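Local coordinates for protein DNA primase (Aquifex aeolicus, PDB 2AU3) that synthesises the short RNA primers that DNA polymerase extends during DNA replication, and carries an N-terminal zinc-binding domain ahead of its polymerase core, at residues G349-K357 against E369-I377. Sequence-based numbering, arbitrary orientation.
Sequences GELFETLIK and EFRYYLGFI
Phe352 drives its ring between Phe370, Tyr373, Leu374 and Ile377, and the tightest packing of the contact gathers round it. Its first torsion sets CG anti to the carbonyl carbon (chi1 -70°), which carries the ring across to the second helix. There Phe352 CE1 lies 3.5 Å from Tyr373 CB, and the ring edge also meets backbone at Leu374 N. Phe352 also turns its CD1 edge toward the face of Phe370 in an offset edge-to-face pair, planes at 87° and centroids 5.6 Å apart. Leu374 CD1 closes on Phe352 CE1 at 3.6 Å, while Ile377 CD1, approaching from the opposite direction out of the type I turn from Leu374 to Ile377, reaches Phe352 CE2 at 3.8 Å. Losing the ring to an alanine here is likely to open a gap between the helices and to leave Phe370 without its edge-on partner. The two helices, 351-357 and 369-374, run nearly antiparallel with axes 10.5 Å apart, a helical hairpin in the DnaG helical domain, away from the zinc site and the predicted magnesium ligands; helix 380-394 backs it, Phe390 stacking on Phe370 and Leu386 touching Phe352. At the start of the first helix, Glu350 is the N-cap, its carboxylate accepting from Phe352 N and Glu353 N and thereby tying down the turn that bears Phe352. Leu351 lays CD2 over one face of Tyr373, 4.2 Å from the ring centroid, a CH-pi contact; Ile308 of helix 298-313 touches both residues. Leu355 is packed too, its CB against Phe370 CD1 at 3.9 Å and its CD1 at the Tyr373 ring edge. Only beside partly exposed Glu369 does the packing thin: Leu355 CD2 meets OE1 of Glu369 at 3.8 Å, and Glu369 OE2 turns to Lys305 in a long, weak ion pair.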
# COMPACT_ATOMS: atom_id res chain seq x y z
N GLY A 349 10.59 -23.60 -2.26
CA GLY A 349 10.18 -24.25 -3.51
C GLY A 349 8.77 -23.87 -3.99
O GLY A 349 7.90 -23.49 -3.19
N GLU A 350 8.57 -23.95 -5.30
CA GLU A 350 7.25 -23.77 -5.91
C GLU A 350 6.24 -24.79 -5.37
O GLU A 350 6.61 -25.91 -5.05
CB GLU A 350 7.36 -23.85 -7.43
CG GLU A 350 6.08 -23.48 -8.18
CD GLU A 350 5.20 -24.69 -8.46
OE1 GLU A 350 5.76 -25.78 -8.65
OE2 GLU A 350 3.96 -24.55 -8.47
N LEU A 351 4.99 -24.38 -5.24
CA LEU A 351 3.92 -25.20 -4.65
C LEU A 351 3.91 -26.68 -5.16
O LEU A 351 4.04 -27.62 -4.38
CB LEU A 351 2.56 -24.55 -4.93
CG LEU A 351 1.33 -25.30 -4.39
CD1 LEU A 351 1.35 -25.23 -2.86
CD2 LEU A 351 0.04 -24.69 -4.96
N PHE A 352 3.74 -26.87 -6.46
CA PHE A 352 3.51 -28.22 -6.99
C PHE A 352 4.79 -29.05 -7.00
O PHE A 352 4.76 -30.25 -6.74
CB PHE A 352 2.89 -28.15 -8.39
CG PHE A 352 1.47 -27.66 -8.39
CD1 PHE A 352 0.45 -28.47 -7.92
CD2 PHE A 352 1.16 -26.36 -8.83
CE1 PHE A 352 -0.90 -28.00 -7.89
CE2 PHE A 352 -0.19 -25.89 -8.82
CZ PHE A 352 -1.20 -26.71 -8.35
N GLU A 353 5.91 -28.38 -7.25
CA GLU A 353 7.20 -29.02 -7.21
C GLU A 353 7.47 -29.50 -5.79
O GLU A 353 7.92 -30.64 -5.59
CB GLU A 353 8.25 -28.06 -7.73
CG GLU A 353 9.69 -28.37 -7.38
CD GLU A 353 10.62 -27.31 -7.96
OE1 GLU A 353 10.26 -26.75 -9.04
OE2 GLU A 353 11.66 -27.00 -7.34
N THR A 354 7.11 -28.69 -4.80
CA THR A 354 7.22 -29.08 -3.39
C THR A 354 6.25 -30.22 -2.97
O THR A 354 6.65 -31.14 -2.25
CB THR A 354 7.08 -27.84 -2.47
OG1 THR A 354 8.03 -26.85 -2.87
CG2 THR A 354 7.51 -28.17 -1.03
N LEU A 355 5.00 -30.18 -3.42
CA LEU A 355 4.10 -31.32 -3.22
C LEU A 355 4.67 -32.61 -3.82
O LEU A 355 4.71 -33.63 -3.16
CB LEU A 355 2.71 -31.06 -3.81
CG LEU A 355 1.86 -30.20 -2.88
CD1 LEU A 355 0.72 -29.57 -3.67
CD2 LEU A 355 1.32 -31.01 -1.69
N ILE A 356 5.11 -32.54 -5.07
CA ILE A 356 5.71 -33.69 -5.74
C ILE A 356 6.92 -34.22 -4.95
O ILE A 356 7.08 -35.42 -4.80
CB ILE A 356 6.08 -33.36 -7.22
CG1 ILE A 356 4.80 -33.20 -8.05
CG2 ILE A 356 6.97 -34.43 -7.83
CD1 ILE A 356 4.96 -32.43 -9.37
N LYS A 357 7.74 -33.31 -4.44
CA LYS A 357 8.93 -33.67 -3.66
C LYS A 357 8.60 -34.35 -2.32
O LYS A 357 9.30 -35.29 -1.89
CB LYS A 357 9.80 -32.44 -3.43
CG LYS A 357 11.24 -32.74 -3.01
CD LYS A 357 11.97 -31.47 -2.53
CE LYS A 357 13.07 -31.81 -1.53
NZ LYS A 357 14.47 -31.60 -2.06
N GLU A 369 -4.19 -32.79 -1.36
CA GLU A 369 -3.80 -31.39 -1.51
C GLU A 369 -3.46 -31.11 -2.95
O GLU A 369 -3.97 -30.18 -3.55
CB GLU A 369 -2.59 -31.07 -0.63
CG GLU A 369 -2.92 -30.61 0.78
CD GLU A 369 -1.83 -29.72 1.37
OE1 GLU A 369 -0.65 -30.16 1.40
OE2 GLU A 369 -2.15 -28.58 1.80
N PHE A 370 -2.59 -31.95 -3.51
CA PHE A 370 -2.17 -31.83 -4.90
C PHE A 370 -3.35 -31.77 -5.87
O PHE A 370 -3.42 -30.85 -6.71
CB PHE A 370 -1.26 -33.00 -5.27
CG PHE A 370 -0.63 -32.87 -6.64
CD1 PHE A 370 0.55 -32.17 -6.81
CD2 PHE A 370 -1.20 -33.50 -7.74
CE1 PHE A 370 1.14 -32.08 -8.08
CE2 PHE A 370 -0.62 -33.40 -9.00
CZ PHE A 370 0.54 -32.68 -9.16
N ARG A 371 -4.27 -32.72 -5.76
CA ARG A 371 -5.40 -32.75 -6.66
C ARG A 371 -6.33 -31.57 -6.41
O ARG A 371 -6.88 -31.02 -7.34
CB ARG A 371 -6.14 -34.10 -6.59
CG ARG A 371 -7.45 -34.08 -5.86
CD ARG A 371 -8.00 -35.48 -5.49
NE ARG A 371 -8.93 -35.99 -6.49
CZ ARG A 371 -9.85 -36.93 -6.27
NH1 ARG A 371 -9.97 -37.49 -5.07
NH2 ARG A 371 -10.64 -37.32 -7.27
N TYR A 372 -6.47 -31.15 -5.16
CA TYR A 372 -7.21 -29.93 -4.84
C TYR A 372 -6.57 -28.67 -5.48
O TYR A 372 -7.25 -27.91 -6.16
CB TYR A 372 -7.34 -29.78 -3.33
CG TYR A 372 -7.88 -28.46 -2.85
CD1 TYR A 372 -9.26 -28.20 -2.84
CD2 TYR A 372 -7.03 -27.49 -2.36
CE1 TYR A 372 -9.76 -26.99 -2.38
CE2 TYR A 372 -7.52 -26.28 -1.88
CZ TYR A 372 -8.87 -26.03 -1.91
OH TYR A 372 -9.34 -24.83 -1.44
N TYR A 373 -5.28 -28.44 -5.27
CA TYR A 373 -4.65 -27.25 -5.87
C TYR A 373 -4.67 -27.29 -7.39
O TYR A 373 -4.86 -26.27 -8.05
CB TYR A 373 -3.22 -27.06 -5.39
CG TYR A 373 -3.15 -26.59 -3.98
CD1 TYR A 373 -3.94 -25.55 -3.55
CD2 TYR A 373 -2.33 -27.25 -3.06
CE1 TYR A 373 -3.92 -25.13 -2.23
CE2 TYR A 373 -2.28 -26.84 -1.74
CZ TYR A 373 -3.08 -25.77 -1.33
OH TYR A 373 -3.05 -25.35 -0.02
N LEU A 374 -4.44 -28.48 -7.93
CA LEU A 374 -4.50 -28.70 -9.37
C LEU A 374 -5.76 -28.18 -10.02
O LEU A 374 -5.72 -27.75 -11.19
CB LEU A 374 -4.34 -30.18 -9.69
CG LEU A 374 -3.45 -30.49 -10.90
CD1 LEU A 374 -2.10 -29.88 -10.73
CD2 LEU A 374 -3.35 -32.00 -11.17
N GLY A 375 -6.88 -28.23 -9.29
CA GLY A 375 -8.17 -27.85 -9.82
C GLY A 375 -8.35 -26.35 -10.02
O GLY A 375 -9.40 -25.90 -10.48
N PHE A 376 -7.32 -25.56 -9.67
CA PHE A 376 -7.39 -24.09 -9.82
C PHE A 376 -6.48 -23.57 -10.95
O PHE A 376 -6.43 -22.35 -11.23
CB PHE A 376 -7.09 -23.40 -8.48
CG PHE A 376 -8.04 -23.75 -7.36
CD1 PHE A 376 -9.32 -23.19 -7.30
CD2 PHE A 376 -7.66 -24.63 -6.36
CE1 PHE A 376 -10.22 -23.52 -6.27
CE2 PHE A 376 -8.54 -24.94 -5.29
CZ PHE A 376 -9.82 -24.40 -5.26
N ILE A 377 -5.78 -24.49 -11.59
CA ILE A 377 -4.90 -24.20 -12.72
C ILE A 377 -5.75 -24.04 -13.96
O ILE A 377 -6.44 -24.98 -14.36
CB ILE A 377 -3.87 -25.38 -12.90
CG1 ILE A 377 -2.93 -25.46 -11.71
CG2 ILE A 377 -3.05 -25.24 -14.18
CD1 ILE A 377 -2.49 -24.09 -11.20